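Local structure of large exoprotein involved in heme utilization or adhesion (Yersinia kristensenii ATCC 33638, 5E3E) at residues 50-55 with 64-69. The protein is probably an RNA-cleaving toxin of contact-dependent growth inhibition, a bacterial member of the RNase A superfamily held in complex with its CdiI immunity protein. Sequence-based numbering, arbitrary orientation.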
# COMPACT_ATOMS: atom_id res chain seq x y z
N ALA B 50 -19.23 -6.45 -2.95
CA ALA B 50 -19.78 -6.68 -1.61
C ALA B 50 -18.98 -5.97 -0.52
O ALA B 50 -19.54 -5.33 0.37
CB ALA B 50 -19.84 -8.19 -1.32
N LYS B 51 -17.66 -6.12 -0.60
CA LYS B 51 -16.70 -5.42 0.26
C LYS B 51 -16.80 -3.86 0.13
O LYS B 51 -16.72 -3.14 1.13
CB LYS B 51 -15.31 -5.91 -0.12
CG LYS B 51 -14.18 -5.58 0.80
CD LYS B 51 -12.90 -6.17 0.25
CE LYS B 51 -11.70 -5.65 1.00
NZ LYS B 51 -10.45 -6.25 0.43
N ILE B 52 -16.97 -3.36 -1.09
CA ILE B 52 -17.12 -1.92 -1.30
C ILE B 52 -18.44 -1.43 -0.67
O ILE B 52 -18.50 -0.36 -0.04
CB ILE B 52 -17.12 -1.56 -2.80
CG1 ILE B 52 -15.73 -1.82 -3.41
CG2 ILE B 52 -17.52 -0.11 -3.03
CD1 ILE B 52 -15.74 -1.88 -4.93
N ASP B 53 -19.50 -2.22 -0.87
CA ASP B 53 -20.84 -1.85 -0.37
C ASP B 53 -20.85 -1.79 1.14
O ASP B 53 -21.39 -0.84 1.69
CB ASP B 53 -21.91 -2.83 -0.89
CG ASP B 53 -22.27 -2.60 -2.37
OD1 ASP B 53 -21.90 -1.55 -2.96
OD2 ASP B 53 -22.96 -3.49 -2.94
N SER B 54 -20.24 -2.76 1.81
CA SER B 54 -20.10 -2.72 3.28
C SER B 54 -19.26 -1.55 3.74
O SER B 54 -19.58 -0.93 4.74
CB SER B 54 -19.45 -4.00 3.81
OG SER B 54 -20.19 -5.14 3.40
N TYR B 55 -18.17 -1.29 3.01
CA TYR B 55 -17.27 -0.19 3.34
C TYR B 55 -18.03 1.14 3.30
O TYR B 55 -17.93 1.93 4.24
CB TYR B 55 -16.03 -0.19 2.42
CG TYR B 55 -15.26 1.12 2.41
CD1 TYR B 55 -14.35 1.44 3.43
CD2 TYR B 55 -15.43 2.04 1.39
CE1 TYR B 55 -13.64 2.61 3.40
CE2 TYR B 55 -14.72 3.22 1.36
CZ TYR B 55 -13.82 3.50 2.39
OH TYR B 55 -13.12 4.68 2.40
N LEU B 64 -10.04 2.14 1.16
CA LEU B 64 -10.29 0.70 1.06
C LEU B 64 -9.36 0.09 -0.01
O LEU B 64 -9.25 0.59 -1.12
CB LEU B 64 -11.74 0.42 0.70
CG LEU B 64 -12.14 -1.08 0.56
CD1 LEU B 64 -12.22 -1.78 1.91
CD2 LEU B 64 -13.45 -1.19 -0.18
N GLU B 65 -8.72 -1.00 0.38
CA GLU B 65 -7.88 -1.82 -0.51
C GLU B 65 -8.74 -2.87 -1.19
O GLU B 65 -9.47 -3.60 -0.51
CB GLU B 65 -6.84 -2.54 0.36
CG GLU B 65 -6.01 -3.60 -0.36
CD GLU B 65 -5.10 -4.38 0.57
OE1 GLU B 65 -4.89 -3.96 1.75
OE2 GLU B 65 -4.56 -5.43 0.09
N ILE B 66 -8.64 -2.99 -2.51
CA ILE B 66 -9.28 -4.07 -3.20
C ILE B 66 -8.24 -4.72 -4.08
O ILE B 66 -7.53 -4.04 -4.81
CB ILE B 66 -10.52 -3.66 -4.00
CG1 ILE B 66 -10.19 -2.64 -5.06
CG2 ILE B 66 -11.59 -3.07 -3.06
CD1 ILE B 66 -11.23 -2.51 -6.15
N ASP B 67 -8.16 -6.02 -3.98
CA ASP B 67 -7.12 -6.78 -4.66
C ASP B 67 -7.71 -7.56 -5.81
O ASP B 67 -8.92 -7.83 -5.86
CB ASP B 67 -6.38 -7.66 -3.65
CG ASP B 67 -5.61 -6.82 -2.61
OD1 ASP B 67 -4.77 -5.99 -3.02
OD2 ASP B 67 -5.86 -6.96 -1.40
N TYR B 68 -6.84 -7.83 -6.79
CA TYR B 68 -7.18 -8.50 -8.02
C TYR B 68 -6.15 -9.61 -8.14
O TYR B 68 -4.96 -9.37 -7.94
CB TYR B 68 -7.01 -7.53 -9.17
CG TYR B 68 -7.04 -8.15 -10.56
CD1 TYR B 68 -8.25 -8.45 -11.17
CD2 TYR B 68 -5.86 -8.43 -11.24
CE1 TYR B 68 -8.29 -9.00 -12.42
CE2 TYR B 68 -5.89 -8.97 -12.53
CZ TYR B 68 -7.11 -9.26 -13.10
OH TYR B 68 -7.19 -9.80 -14.37
N GLN B 69 -6.62 -10.83 -8.43
CA GLN B 69 -5.74 -11.95 -8.63
C GLN B 69 -5.99 -12.53 -10.03
O GLN B 69 -7.13 -12.59 -10.50
CB GLN B 69 -5.98 -13.02 -7.54
CG GLN B 69 -5.74 -12.52 -6.11
CD GLN B 69 -6.96 -11.84 -5.49
OE1 GLN B 69 -8.12 -12.23 -5.75
NE2 GLN B 69 -6.72 -10.83 -4.64
O HOH W 1 -9.69 -7.59 -2.21
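Leu64 sets its CB over the centre of one face of the Tyr55 ring, 3.8 Å from the ring centroid and 5° off the normal, a CH-pi contact. The two side chains run past each other in opposite directions, the leucine branches toward the helix, the tyrosine out past the backbone N of Leu64. With CG of Tyr55 anti to its backbone N (chi1 163°), the ring lies alongside Leu64 with its face turned to CB, and its OH is hydrogen-bonded to Lys61 O. The branches of Leu64 divide the other contacts: CD2 lies 3.8 Å from Tyr55 CB and 4.0 Å from CG1 of Ile52, whose side chain crosses it nearly at a right angle, while CD1 meets CE of Lys51. Ile66 adds a looser apolar touch through CG2, 4.3 Å from Ile52 CG1.

Along the exposed margin Lys51 is extended through its whole length, which carries NZ to the strand backbone. There NZ donates to Glu65 O at 3.0 Å, tilted 22° from the carbonyl plane, and to a water that accepts from Asp67 N, so it holds one peptide directly and the next through the water. Glu65 leaves the backbone on the side away from the helix, and its OE2 forms a salt bridge with Arg15 of the CdiI immunity protein chain.

Segment 50-55 of helix 49-58 runs antiparallel to strand segment 64-68, their axes 9.8 Å apart at closest approach. Strand 63-68 pairs with strand 86-97 through Leu64 with Ile95 and Ile66 with Ile93, and Ile45 of helix 34-47 packs against both Ile52 and Ile66.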